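PDB 3U4F: mandelate racemase/muconate lactonizing enzyme family protein from Roseovarius nubinhibens ISM, which binds magnesium in a TIM-barrel domain of the enolase superfamily and is probably a hydro-lyase or racemase-like enzyme of unassigned substrate. Local coordinates for residues F163-V168 with G329-F334; E186-T191 with L202-N207; A136-M141 with E152-L157. One frame throughout, in Å; residues are numbered along the deposited sequence.

Contact 1. Residues F163-V168 with G329-F334. With GAI (guanidine), chain F.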
ATOM      1  N   PHE A 163     -18.550  31.747  -2.108  1.00 14.20           N
ATOM      2  CA  PHE A 163     -18.801  30.306  -2.302  1.00 13.48           C
ATOM      3  C   PHE A 163     -20.302  30.080  -2.500  1.00 13.64           C
ATOM      4  O   PHE A 163     -21.098  30.732  -1.830  1.00 12.72           O
ATOM      5  CB  PHE A 163     -18.387  29.489  -1.060  1.00 13.79           C
ATOM      6  CG  PHE A 163     -16.903  29.450  -0.799  1.00 12.97           C
ATOM      7  CD1 PHE A 163     -16.059  28.655  -1.580  1.00 13.54           C
ATOM      8  CD2 PHE A 163     -16.354  30.175   0.253  1.00 12.27           C
ATOM      9  CE1 PHE A 163     -14.676  28.591  -1.307  1.00 14.33           C
ATOM     10  CE2 PHE A 163     -14.976  30.123   0.534  1.00 14.46           C
ATOM     11  CZ  PHE A 163     -14.133  29.335  -0.267  1.00 13.58           C
ATOM     12  N   ASP A 164     -20.671  29.151  -3.387  1.00 12.12           N
ATOM     13  CA  ASP A 164     -22.080  28.743  -3.543  1.00 12.75           C
ATOM     14  C   ASP A 164     -22.241  27.228  -3.444  1.00 11.21           C
ATOM     15  O   ASP A 164     -23.257  26.684  -3.848  1.00 11.62           O
ATOM     16  CB  ASP A 164     -22.663  29.262  -4.861  1.00 12.89           C
ATOM     17  CG  ASP A 164     -22.076  28.585  -6.100  1.00 17.16           C
ATOM     18  OD1 ASP A 164     -21.201  27.687  -6.011  1.00 20.02           O
ATOM     19  OD2 ASP A 164     -22.517  28.975  -7.209  1.00 20.75           O
ATOM     20  N   ALA A 165     -21.196  26.565  -2.948  1.00 10.83           N
ATOM     21  CA  ALA A 165     -21.173  25.114  -2.709  1.00  9.96           C
ATOM     22  C   ALA A 165     -20.400  24.842  -1.420  1.00  9.96           C
ATOM     23  O   ALA A 165     -19.381  25.495  -1.149  1.00  9.35           O
ATOM     24  CB  ALA A 165     -20.499  24.409  -3.881  1.00 10.35           C
ATOM     25  N   PHE A 166     -20.868  23.874  -0.635  1.00  8.99           N
ATOM     26  CA  PHE A 166     -20.379  23.689   0.740  1.00  9.75           C
ATOM     27  C   PHE A 166     -20.431  22.203   1.094  1.00 10.08           C
ATOM     28  O   PHE A 166     -21.448  21.551   0.864  1.00  9.52           O
ATOM     29  CB  PHE A 166     -21.241  24.460   1.756  1.00  9.81           C
ATOM     30  CG  PHE A 166     -21.438  25.921   1.412  1.00 10.56           C
ATOM     31  CD1 PHE A 166     -20.605  26.886   1.949  1.00 11.53           C
ATOM     32  CD2 PHE A 166     -22.453  26.306   0.549  1.00 11.81           C
ATOM     33  CE1 PHE A 166     -20.772  28.238   1.622  1.00 12.27           C
ATOM     34  CE2 PHE A 166     -22.620  27.638   0.187  1.00 13.09           C
ATOM     35  CZ  PHE A 166     -21.769  28.607   0.729  1.00 13.32           C
ATOM     36  N   LYS A 167     -19.340  21.674   1.649  1.00 10.00           N
ATOM     37  CA  LYS A 167     -19.328  20.263   2.051  1.00  8.85           C
ATOM     38  C   LYS A 167     -19.132  20.132   3.559  1.00  9.09           C
ATOM     39  O   LYS A 167     -18.226  20.762   4.130  1.00  8.77           O
ATOM     40  CB  LYS A 167     -18.262  19.449   1.282  1.00  9.52           C
ATOM     41  CG  LYS A 167     -18.321  17.945   1.572  1.00  9.57           C
ATOM     42  CD  LYS A 167     -17.458  17.134   0.616  1.00  8.87           C
ATOM     43  CE  LYS A 167     -16.030  17.055   1.117  1.00  8.76           C
ATOM     44  NZ  LYS A 167     -15.244  16.286   0.120  1.00 10.29           N
ATOM     45  N   VAL A 168     -19.974  19.313   4.198  1.00  8.41           N
ATOM     46  CA  VAL A 168     -19.860  19.030   5.630  1.00  8.90           C
ATOM     47  C   VAL A 168     -19.708  17.518   5.841  1.00  8.61           C
ATOM     48  O   VAL A 168     -19.688  16.757   4.879  1.00  8.26           O
ATOM     49  CB  VAL A 168     -21.096  19.599   6.415  1.00  9.43           C
ATOM     50  CG1 VAL A 168     -21.210  21.083   6.176  1.00  9.79           C
ATOM     51  CG2 VAL A 168     -22.339  18.886   5.990  1.00  8.30           C
ATOM     52  N   GLY A 329     -15.210  17.501 -13.061  1.00 10.57           N
ATOM     53  CA  GLY A 329     -16.406  17.657 -12.240  1.00 10.16           C
ATOM     54  C   GLY A 329     -16.789  19.105 -11.947  1.00 10.87           C
ATOM     55  O   GLY A 329     -16.288  20.048 -12.599  1.00  9.79           O
ATOM     56  N   LYS A 330     -17.648  19.304 -10.943  1.00  9.26           N
ATOM     57  CA  LYS A 330     -18.331  20.592 -10.800  1.00 10.17           C
ATOM     58  C   LYS A 330     -17.501  21.678 -10.144  1.00  9.86           C
ATOM     59  O   LYS A 330     -17.798  22.858 -10.270  1.00  8.99           O
ATOM     60  CB  LYS A 330     -19.637  20.428 -10.014  1.00  9.98           C
ATOM     61  CG  LYS A 330     -20.685  19.548 -10.705  1.00 11.71           C
ATOM     62  CD  LYS A 330     -21.853  19.263  -9.749  1.00 12.36           C
ATOM     63  CE  LYS A 330     -22.997  18.519 -10.467  1.00 16.18           C
ATOM     64  NZ  LYS A 330     -24.039  18.172  -9.433  1.00 17.35           N
ATOM     65  N   TYR A 331     -16.483  21.269  -9.393  1.00 10.21           N
ATOM     66  CA  TYR A 331     -15.819  22.179  -8.474  1.00  9.84           C
ATOM     67  C   TYR A 331     -14.564  21.583  -7.843  1.00  9.95           C
ATOM     68  O   TYR A 331     -14.379  20.367  -7.790  1.00 10.18           O
ATOM     69  CB  TYR A 331     -16.744  22.722  -7.353  1.00 10.20           C
ATOM     70  CG  TYR A 331     -17.904  21.795  -6.985  1.00  9.25           C
ATOM     71  CD1 TYR A 331     -19.188  22.290  -6.846  1.00  9.68           C
ATOM     72  CD2 TYR A 331     -17.689  20.425  -6.775  1.00  7.84           C
ATOM     73  CE1 TYR A 331     -20.272  21.425  -6.505  1.00  9.56           C
ATOM     74  CE2 TYR A 331     -18.755  19.548  -6.465  1.00  8.15           C
ATOM     75  CZ  TYR A 331     -20.039  20.070  -6.350  1.00  8.45           C
ATOM     76  OH  TYR A 331     -21.068  19.219  -6.046  1.00  9.78           O
ATOM     77  N   LEU A 332     -13.733  22.515  -7.404  1.00  9.50           N
ATOM     78  CA  LEU A 332     -12.503  22.294  -6.657  1.00  9.16           C
ATOM     79  C   LEU A 332     -12.820  22.167  -5.166  1.00  8.45           C
ATOM     80  O   LEU A 332     -13.420  23.074  -4.603  1.00  8.36           O
ATOM     81  CB  LEU A 332     -11.634  23.540  -6.866  1.00  9.07           C
ATOM     82  CG  LEU A 332     -10.356  23.643  -6.030  1.00  9.18           C
ATOM     83  CD1 LEU A 332      -9.327  22.680  -6.622  1.00  8.88           C
ATOM     84  CD2 LEU A 332      -9.819  25.086  -6.013  1.00 11.10           C
ATOM     85  N   GLU A 333     -12.370  21.081  -4.524  1.00  8.01           N
ATOM     86  CA  GLU A 333     -12.403  21.005  -3.061  1.00  7.87           C
ATOM     87  C   GLU A 333     -11.470  22.047  -2.445  1.00  8.57           C
ATOM     88  O   GLU A 333     -10.279  22.051  -2.718  1.00  8.66           O
ATOM     89  CB  GLU A 333     -11.981  19.628  -2.559  1.00  7.05           C
ATOM     90  CG  GLU A 333     -12.130  19.587  -1.034  1.00  7.18           C
ATOM     91  CD  GLU A 333     -12.008  18.226  -0.440  1.00  9.01           C
ATOM     92  OE1 GLU A 333     -11.497  17.315  -1.115  1.00  8.30           O
ATOM     93  OE2 GLU A 333     -12.448  18.089   0.730  1.00  9.75           O
ATOM     94  N   PHE A 334     -12.020  22.918  -1.611  1.00  8.39           N
ATOM     95  CA  PHE A 334     -11.247  24.014  -1.059  1.00  9.70           C
ATOM     96  C   PHE A 334     -11.421  24.018   0.440  1.00  9.85           C
ATOM     97  O   PHE A 334     -12.469  24.422   0.952  1.00  9.20           O
ATOM     98  CB  PHE A 334     -11.689  25.361  -1.634  1.00 10.17           C
ATOM     99  CG  PHE A 334     -10.733  26.486  -1.291  1.00 11.28           C
ATOM    100  CD1 PHE A 334      -9.630  26.753  -2.109  1.00 10.65           C
ATOM    101  CD2 PHE A 334     -10.930  27.251  -0.140  1.00 11.28           C
ATOM    102  CE1 PHE A 334      -8.729  27.773  -1.775  1.00 12.27           C
ATOM    103  CE2 PHE A 334     -10.020  28.269   0.217  1.00 13.89           C
ATOM    104  CZ  PHE A 334      -8.942  28.535  -0.599  1.00 12.62           C
TER
HETATM  105  C   GAI F 372     -12.449  14.875   1.899  1.00  9.59           C
HETATM  106  N1  GAI F 372     -11.957  16.015   2.311  1.00  7.01           N
HETATM  107  N2  GAI F 372     -12.405  13.697   2.617  1.00  7.85           N
HETATM  108  N3  GAI F 372     -13.000  14.781   0.677  1.00  7.17           N
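With CG anti to the backbone N in both residues (chi1 -174° in Lys167, -176° in Glu333), the two side chains reach inward from separate strands to the same place. Glu333 stays extended beyond CG, whereas Lys167 turns at chi3, 86°, a bend that brings its amine beside the carboxylate. Lys167 NZ and Glu333 OE2 form a salt bridge of 3.4 Å, weak as a hydrogen bond, and the two side chains meet obliquely. The stronger ties of the amine are Tyr137 and Glu231. Guanidine lies beside the pair: its N1 donates to Glu333 OE2 at 2.7 Å, while its N3 is 2.8 Å from Lys167 NZ. OE2 also accepts from Ser139, and Cys308 N donates to OE1, so both carboxylate oxygens are held and the group would be steadied in rotation. A long lysine suits this place because its four-carbon chain spans from the strand to the pocket and ends in an amine that can meet several oxygens; a glutamate offers two oxygens to donors.

Apolar contacts join the segments at two more points. Phe163 brings its ring edge, at CZ, to Phe334 CD2, 3.8 Å away, the two side chains crossing at about a right angle. The small methyl of Ala165 lets the Tyr331 ring come close, CB lying 3.9 Å from CD1. These two strands do not pair directly: strand 132-139 runs between them in the barrel, parallel to both 165-169 and 332-335, while helix 147-161 packs on Phe163 and Phe166 and helix 313-322 on Leu332.

Contact 2. Residues E186-T191 with L202-N207. With MG (magnesium ion), chain E; GAI (guanidine), chain F.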
ATOM      1  N   GLU A 186     -28.413  13.444  11.541  1.00 15.74           N
ATOM      2  CA  GLU A 186     -29.818  13.758  11.267  1.00 16.31           C
ATOM      3  C   GLU A 186     -30.106  15.253  11.422  1.00 16.57           C
ATOM      4  O   GLU A 186     -31.003  15.779  10.781  1.00 16.84           O
ATOM      5  CB  GLU A 186     -30.762  12.926  12.155  1.00 16.60           C
ATOM      6  CG  GLU A 186     -30.729  11.457  11.806  1.00 19.01           C
ATOM      7  CD  GLU A 186     -29.686  10.658  12.591  1.00 22.00           C
ATOM      8  OE1 GLU A 186     -28.834  11.236  13.324  1.00 18.51           O
ATOM      9  OE2 GLU A 186     -29.736   9.415  12.472  1.00 25.24           O
ATOM     10  N   GLU A 187     -29.337  15.920  12.270  1.00 16.96           N
ATOM     11  CA  GLU A 187     -29.505  17.344  12.487  1.00 17.44           C
ATOM     12  C   GLU A 187     -28.824  18.163  11.395  1.00 17.00           C
ATOM     13  O   GLU A 187     -29.371  19.159  10.936  1.00 16.22           O
ATOM     14  CB  GLU A 187     -28.965  17.760  13.854  1.00 18.11           C
ATOM     15  CG  GLU A 187     -29.185  19.260  14.159  1.00 21.91           C
ATOM     16  CD  GLU A 187     -28.511  19.718  15.444  1.00 30.35           C
ATOM     17  OE1 GLU A 187     -27.985  18.856  16.187  1.00 34.04           O
ATOM     18  OE2 GLU A 187     -28.505  20.949  15.716  1.00 31.92           O
ATOM     19  N   ILE A 188     -27.623  17.749  10.980  1.00 16.32           N
ATOM     20  CA  ILE A 188     -26.819  18.603  10.093  1.00 14.88           C
ATOM     21  C   ILE A 188     -27.425  18.723   8.693  1.00 15.04           C
ATOM     22  O   ILE A 188     -27.355  19.775   8.085  1.00 15.46           O
ATOM     23  CB  ILE A 188     -25.326  18.146  10.034  1.00 14.34           C
ATOM     24  CG1 ILE A 188     -24.423  19.284   9.522  1.00 14.40           C
ATOM     25  CG2 ILE A 188     -25.178  16.918   9.189  1.00 13.94           C
ATOM     26  CD1 ILE A 188     -22.920  19.073   9.773  1.00 12.37           C
ATOM     27  N   VAL A 189     -28.027  17.652   8.201  1.00 14.95           N
ATOM     28  CA  VAL A 189     -28.597  17.635   6.857  1.00 15.46           C
ATOM     29  C   VAL A 189     -29.708  18.697   6.723  1.00 15.89           C
ATOM     30  O   VAL A 189     -29.547  19.608   5.918  1.00 14.61           O
ATOM     31  CB  VAL A 189     -29.039  16.202   6.432  1.00 15.87           C
ATOM     32  CG1 VAL A 189     -29.752  16.212   5.072  1.00 14.31           C
ATOM     33  CG2 VAL A 189     -27.812  15.291   6.391  1.00 16.49           C
ATOM     34  N   PRO A 190     -30.799  18.608   7.530  1.00 16.51           N
ATOM     35  CA  PRO A 190     -31.837  19.641   7.420  1.00 17.36           C
ATOM     36  C   PRO A 190     -31.332  21.037   7.803  1.00 17.83           C
ATOM     37  O   PRO A 190     -31.795  22.032   7.229  1.00 18.39           O
ATOM     38  CB  PRO A 190     -32.924  19.157   8.413  1.00 17.53           C
ATOM     39  CG  PRO A 190     -32.161  18.357   9.432  1.00 17.66           C
ATOM     40  CD  PRO A 190     -31.189  17.587   8.527  1.00 16.95           C
ATOM     41  N   THR A 191     -30.381  21.108   8.733  1.00 17.57           N
ATOM     42  CA  THR A 191     -29.830  22.397   9.190  1.00 18.46           C
ATOM     43  C   THR A 191     -29.093  23.170   8.095  1.00 17.75           C
ATOM     44  O   THR A 191     -29.264  24.395   7.954  1.00 16.67           O
ATOM     45  CB  THR A 191     -28.895  22.220  10.378  1.00 18.69           C
ATOM     46  OG1 THR A 191     -29.649  21.805  11.513  1.00 20.09           O
ATOM     47  CG2 THR A 191     -28.185  23.523  10.715  1.00 20.52           C
ATOM     48  N   LEU A 202     -25.134  21.627  -1.807  1.00 12.05           N
ATOM     49  CA  LEU A 202     -24.714  21.044  -0.545  1.00 11.42           C
ATOM     50  C   LEU A 202     -24.188  19.622  -0.760  1.00 10.09           C
ATOM     51  O   LEU A 202     -24.836  18.795  -1.405  1.00 10.52           O
ATOM     52  CB  LEU A 202     -25.847  21.054   0.482  1.00 12.20           C
ATOM     53  CG  LEU A 202     -26.405  22.429   0.909  1.00 13.24           C
ATOM     54  CD1 LEU A 202     -27.651  22.244   1.814  1.00 14.71           C
ATOM     55  CD2 LEU A 202     -25.332  23.321   1.598  1.00 14.09           C
ATOM     56  N   LEU A 203     -22.996  19.379  -0.215  1.00  9.21           N
ATOM     57  CA  LEU A 203     -22.279  18.112  -0.373  1.00  8.22           C
ATOM     58  C   LEU A 203     -22.037  17.544   1.021  1.00  7.99           C
ATOM     59  O   LEU A 203     -21.976  18.289   1.993  1.00  8.24           O
ATOM     60  CB  LEU A 203     -20.901  18.372  -1.023  1.00  7.49           C
ATOM     61  CG  LEU A 203     -20.743  19.023  -2.394  1.00  7.78           C
ATOM     62  CD1 LEU A 203     -21.011  20.529  -2.393  1.00 11.53           C
ATOM     63  CD2 LEU A 203     -19.263  18.767  -2.897  1.00  4.58           C
ATOM     64  N   ILE A 204     -21.872  16.233   1.133  1.00  8.57           N
ATOM     65  CA  ILE A 204     -21.551  15.660   2.436  1.00  7.77           C
ATOM     66  C   ILE A 204     -20.577  14.525   2.213  1.00  7.71           C
ATOM     67  O   ILE A 204     -20.538  13.927   1.128  1.00  7.10           O
ATOM     68  CB  ILE A 204     -22.840  15.178   3.209  1.00  7.94           C
ATOM     69  CG1 ILE A 204     -22.584  15.053   4.728  1.00  8.62           C
ATOM     70  CG2 ILE A 204     -23.419  13.908   2.592  1.00  9.71           C
ATOM     71  CD1 ILE A 204     -23.906  15.179   5.568  1.00  9.90           C
ATOM     72  N   ASP A 205     -19.815  14.204   3.249  1.00  7.18           N
ATOM     73  CA  ASP A 205     -18.792  13.176   3.122  1.00  7.59           C
ATOM     74  C   ASP A 205     -18.867  12.347   4.414  1.00  7.58           C
ATOM     75  O   ASP A 205     -18.763  12.901   5.501  1.00  7.22           O
ATOM     76  CB  ASP A 205     -17.442  13.883   3.004  1.00  8.26           C
ATOM     77  CG  ASP A 205     -16.301  12.958   2.577  1.00 10.47           C
ATOM     78  OD1 ASP A 205     -16.372  11.745   2.832  1.00 11.41           O
ATOM     79  OD2 ASP A 205     -15.319  13.474   1.968  1.00  9.75           O
ATOM     80  N   ALA A 206     -19.058  11.037   4.265  1.00  8.10           N
ATOM     81  CA  ALA A 206     -19.223  10.109   5.402  1.00  7.70           C
ATOM     82  C   ALA A 206     -17.930   9.410   5.780  1.00  7.84           C
ATOM     83  O   ALA A 206     -17.882   8.607   6.721  1.00  8.77           O
ATOM     84  CB  ALA A 206     -20.308   9.066   5.075  1.00  7.68           C
ATOM     85  N   ASN A 207     -16.878   9.679   5.024  1.00  7.73           N
ATOM     86  CA  ASN A 207     -15.559   9.056   5.274  1.00  7.70           C
ATOM     87  C   ASN A 207     -15.620   7.614   5.752  1.00  7.26           C
ATOM     88  O   ASN A 207     -15.071   7.269   6.830  1.00  7.55           O
ATOM     89  CB  ASN A 207     -14.759   9.906   6.259  1.00  7.50           C
ATOM     90  CG  ASN A 207     -14.368  11.256   5.679  1.00  9.35           C
ATOM     91  OD1 ASN A 207     -13.380  11.376   4.924  1.00 11.78           O
ATOM     92  ND2 ASN A 207     -15.125  12.264   6.023  1.00  5.28           N
TER
HETATM   93 MG    MG E 371     -13.556  12.717   1.042  1.00  9.54          MG
HETATM   94  C   GAI F 372     -12.449  14.875   1.899  1.00  9.59           C
HETATM   95  N1  GAI F 372     -11.957  16.015   2.311  1.00  7.01           N
HETATM   96  N2  GAI F 372     -12.405  13.697   2.617  1.00  7.85           N
HETATM   97  N3  GAI F 372     -13.000  14.781   0.677  1.00  7.17           N
HETATM   98  O   HOH W   1     -14.056  10.943   1.783  1.00  9.90           O
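Ile204 meets Val189 and Ile188 where the helix of a beta-alpha-beta unit, strand 165-169, helix 184-196 and strand 201-205, packs against the outside of the TIM barrel. From CB, set on the helix-facing side of the strand, Ile204 sends CG1 anti to its backbone N (chi1 -160°) and continues nearly straight. CG1 packs beside the carbonyl oxygen of Val168 on the neighbouring strand. CD1 then does the touching: it lies 4.0 Å from Val189 CG2 and 4.2 Å from Ile188 CG2. Branched aliphatic residues suit this buried layer, since their methyls fill the space between helix and strand without a polar group to satisfy. Leu218, Leu221 and Leu222 of helix 212-224 add to the apolar surroundings of Val189.

The next residue, Asp205, turns to the barrel interior, where a carboxylate suits a cation. Its OD2 binds magnesium at 2.1 Å; Glu231 and Glu257 are the other protein ligands. Guanidine N2 and N3 and a water complete the metal's modelled ligands. Asp205 OD1 can accept from that water and closes an Asx turn, receiving Asn207 N at 3.1 Å on its anti side, 26° out of the carboxylate plane.

Contact 3. Residues A136-M141 with E152-L157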
ATOM      1  N   ALA A 136     -15.185  26.744  -6.793  1.00  9.00           N
ATOM      2  CA  ALA A 136     -14.685  26.022  -5.606  1.00  8.99           C
ATOM      3  C   ALA A 136     -15.838  25.679  -4.669  1.00  9.43           C
ATOM      4  O   ALA A 136     -16.824  26.427  -4.589  1.00  9.42           O
ATOM      5  CB  ALA A 136     -13.661  26.855  -4.875  1.00  9.04           C
ATOM      6  N   TYR A 137     -15.732  24.558  -3.956  1.00  8.81           N
ATOM      7  CA  TYR A 137     -16.620  24.356  -2.819  1.00  8.30           C
ATOM      8  C   TYR A 137     -15.859  24.486  -1.505  1.00  8.81           C
ATOM      9  O   TYR A 137     -14.723  24.015  -1.394  1.00  7.57           O
ATOM     10  CB  TYR A 137     -17.402  23.035  -2.920  1.00  8.33           C
ATOM     11  CG  TYR A 137     -16.648  21.716  -2.716  1.00  7.90           C
ATOM     12  CD1 TYR A 137     -16.525  21.156  -1.447  1.00  9.34           C
ATOM     13  CD2 TYR A 137     -16.178  20.988  -3.817  1.00  7.37           C
ATOM     14  CE1 TYR A 137     -15.872  19.909  -1.262  1.00 10.05           C
ATOM     15  CE2 TYR A 137     -15.558  19.751  -3.672  1.00  8.09           C
ATOM     16  CZ  TYR A 137     -15.413  19.207  -2.384  1.00  8.54           C
ATOM     17  OH  TYR A 137     -14.805  17.972  -2.222  1.00  8.21           O
ATOM     18  N   ALA A 138     -16.495  25.135  -0.528  1.00  8.92           N
ATOM     19  CA  ALA A 138     -15.975  25.295   0.825  1.00  8.65           C
ATOM     20  C   ALA A 138     -16.056  23.957   1.561  1.00  9.46           C
ATOM     21  O   ALA A 138     -17.131  23.418   1.761  1.00 10.63           O
ATOM     22  CB  ALA A 138     -16.764  26.358   1.568  1.00  8.79           C
ATOM     23  N   SER A 139     -14.908  23.395   1.891  1.00  9.92           N
ATOM     24  CA  SER A 139     -14.883  22.065   2.454  1.00 10.05           C
ATOM     25  C   SER A 139     -14.493  22.149   3.939  1.00  9.98           C
ATOM     26  O   SER A 139     -13.371  22.529   4.298  1.00  9.08           O
ATOM     27  CB  SER A 139     -13.951  21.149   1.664  1.00  9.92           C
ATOM     28  OG  SER A 139     -14.094  19.802   2.065  1.00 10.64           O
ATOM     29  N   SER A 140     -15.456  21.798   4.787  1.00 10.65           N
ATOM     30  CA  SER A 140     -15.197  21.561   6.195  1.00 10.98           C
ATOM     31  C   SER A 140     -14.555  20.181   6.405  1.00 11.19           C
ATOM     32  O   SER A 140     -15.031  19.165   5.860  1.00 11.36           O
ATOM     33  CB  SER A 140     -16.501  21.619   6.976  1.00 10.89           C
ATOM     34  OG  SER A 140     -16.310  21.080   8.281  1.00 11.64           O
HETATM   35  N   MSE A 141     -13.520  20.150   7.236  1.00 12.36           N
HETATM   36  CA  MSE A 141     -12.852  18.901   7.615  1.00 13.82           C
HETATM   37  C   MSE A 141     -13.404  18.350   8.925  1.00 14.08           C
HETATM   38  O   MSE A 141     -13.120  17.205   9.274  1.00 15.37           O
HETATM   39  CB  MSE A 141     -11.323  19.130   7.765  1.00 14.45           C
HETATM   40  CG  MSE A 141     -10.656  19.706   6.519  1.00 17.97           C
HETATM   41 SE   MSE A 141     -10.892  18.453   5.008  1.00 29.48          SE
HETATM   42  CE  MSE A 141     -10.999  19.699   3.508  1.00 22.04           C
ATOM     43  N   GLU A 152     -23.109  28.540  10.610  1.00 20.32           N
ATOM     44  CA  GLU A 152     -22.794  29.958  10.820  1.00 21.56           C
ATOM     45  C   GLU A 152     -21.490  30.359  10.136  1.00 20.92           C
ATOM     46  O   GLU A 152     -21.427  31.411   9.506  1.00 20.54           O
ATOM     47  CB  GLU A 152     -22.781  30.334  12.304  1.00 21.60           C
ATOM     48  CG  GLU A 152     -24.185  30.415  12.960  1.00 26.48           C
ATOM     49  CD  GLU A 152     -25.191  31.254  12.147  1.00 30.04           C
ATOM     50  OE1 GLU A 152     -24.895  32.435  11.853  1.00 31.91           O
ATOM     51  OE2 GLU A 152     -26.267  30.724  11.780  1.00 32.11           O
ATOM     52  N   ARG A 153     -20.454  29.522  10.255  1.00 19.63           N
ATOM     53  CA  ARG A 153     -19.199  29.808   9.548  1.00 18.60           C
ATOM     54  C   ARG A 153     -19.321  29.711   8.021  1.00 18.29           C
ATOM     55  O   ARG A 153     -18.691  30.504   7.304  1.00 17.24           O
ATOM     56  CB  ARG A 153     -18.024  28.978  10.082  1.00 18.63           C
ATOM     57  CG  ARG A 153     -18.039  27.473   9.749  1.00 18.66           C
ATOM     58  CD  ARG A 153     -16.583  26.944   9.816  1.00 19.25           C
ATOM     59  NE  ARG A 153     -16.486  25.490   9.685  1.00 19.98           N
ATOM     60  CZ  ARG A 153     -15.354  24.794   9.814  1.00 18.32           C
ATOM     61  NH1 ARG A 153     -14.189  25.403  10.053  1.00 16.60           N
ATOM     62  NH2 ARG A 153     -15.390  23.480   9.693  1.00 16.02           N
HETATM   63  N   MSE A 154     -20.127  28.775   7.510  1.00 17.64           N
HETATM   64  CA  MSE A 154     -20.341  28.719   6.055  1.00 18.00           C
HETATM   65  C   MSE A 154     -21.010  29.999   5.547  1.00 17.98           C
HETATM   66  O   MSE A 154     -20.639  30.500   4.488  1.00 16.52           O
HETATM   67  CB  MSE A 154     -21.141  27.496   5.612  1.00 18.24           C
HETATM   68  CG  MSE A 154     -20.445  26.160   5.817  1.00 20.32           C
HETATM   69 SE   MSE A 154     -18.597  26.083   5.112  1.00 29.69          SE
HETATM   70  CE  MSE A 154     -18.380  24.143   5.216  1.00 21.45           C
ATOM     71  N   LYS A 155     -21.982  30.531   6.296  1.00 18.90           N
ATOM     72  CA  LYS A 155     -22.560  31.842   5.936  1.00 20.39           C
ATOM     73  C   LYS A 155     -21.501  32.951   5.926  1.00 20.42           C
ATOM     74  O   LYS A 155     -21.465  33.754   4.994  1.00 20.57           O
ATOM     75  CB  LYS A 155     -23.746  32.223   6.837  1.00 20.87           C
ATOM     76  CG  LYS A 155     -24.950  31.328   6.626  1.00 22.10           C
ATOM     77  CD  LYS A 155     -26.191  31.825   7.341  1.00 25.51           C
ATOM     78  CE  LYS A 155     -26.201  31.343   8.759  1.00 27.97           C
ATOM     79  NZ  LYS A 155     -27.548  31.426   9.403  1.00 29.34           N
ATOM     80  N   ARG A 156     -20.638  33.004   6.935  1.00 21.02           N
ATOM     81  CA  ARG A 156     -19.546  33.993   6.918  1.00 21.43           C
ATOM     82  C   ARG A 156     -18.672  33.860   5.676  1.00 20.55           C
ATOM     83  O   ARG A 156     -18.335  34.846   5.010  1.00 19.04           O
ATOM     84  CB  ARG A 156     -18.660  33.876   8.153  1.00 22.18           C
ATOM     85  CG  ARG A 156     -19.395  33.844   9.485  1.00 28.13           C
ATOM     86  CD  ARG A 156     -20.162  35.136   9.766  1.00 36.32           C
ATOM     87  NE  ARG A 156     -21.485  34.861  10.349  1.00 41.15           N
ATOM     88  CZ  ARG A 156     -21.708  34.557  11.630  1.00 43.08           C
ATOM     89  NH1 ARG A 156     -20.703  34.480  12.495  1.00 44.60           N
ATOM     90  NH2 ARG A 156     -22.947  34.321  12.045  1.00 44.22           N
ATOM     91  N   LEU A 157     -18.289  32.621   5.371  1.00 19.80           N
ATOM     92  CA  LEU A 157     -17.421  32.354   4.229  1.00 19.07           C
ATOM     93  C   LEU A 157     -18.096  32.728   2.920  1.00 19.04           C
ATOM     94  O   LEU A 157     -17.467  33.303   2.019  1.00 18.29           O
ATOM     95  CB  LEU A 157     -16.962  30.883   4.240  1.00 18.92           C
ATOM     96  CG  LEU A 157     -15.979  30.548   5.376  1.00 20.06           C
ATOM     97  CD1 LEU A 157     -15.948  29.048   5.640  1.00 18.78           C
ATOM     98  CD2 LEU A 157     -14.572  31.083   5.069  1.00 21.91           C
TER
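Ala138 and Met154 are the residues whose CA atoms come nearest, 7.6 Å apart, where barrel strand 132-139 faces helix 147-161, the first two elements of a beta-alpha-beta unit completed by strand 165-169. Segment 136-141 is extended and leaves the strand after Ser139; segment 152-157 is helical throughout.

Met154, a selenomethionine, supplies the apolar part. Its chain folds at chi2, -50°, which carries the selenium and terminal methyl over to the strand. SE lies 4.0 Å from Ala138 CB, and CE reaches further along, 3.6 Å from Ser140 CB and 3.7 Å from Ala138 O. A flexible, unbranched chain suits this seam because it can bend to fit the strand, while alanine leaves room for the end of the methionine chain. Met154 also meets Met192 and Met196 of helix 184-196.

The polar part lies at the strand's end. Arg153 is extended from CG to NE, and its guanidinium presents an edge to Ser140. The serine hydroxyl and the arginine both have their stronger partner in Glu150, while Glu337 forms a salt bridge with NH1 of Arg153. A broad cation with several N-H groups can thus join helix, strand end and loop at once. Its bond to the serine is secondary: Arg153 NH2 donates weakly to Ser140 OG at 2.9 Å, with an N-H...O angle of only 120°.

From the N terminus, contact 3 closes first, a short loop that returns helix 147-161 onto strand 132-139. The chain then enters strand 165-169, where contact 1 opens, and contact 2 closes a second short loop between helix 184-196 and strand 201-205. Only after several further strands and helices does strand 332-335 arrive to close contact 1, so contact 2 falls within its long span, while contact 3 precedes it in series. Strand 132-139 sits between the two strands of contact 1; strand 201-205 pairs with 165-169 on the far side. All three contacts reach guanidine, contact 3 through Met141. Leu203 touches Tyr137, linking contacts 2 and 3 inside the barrel.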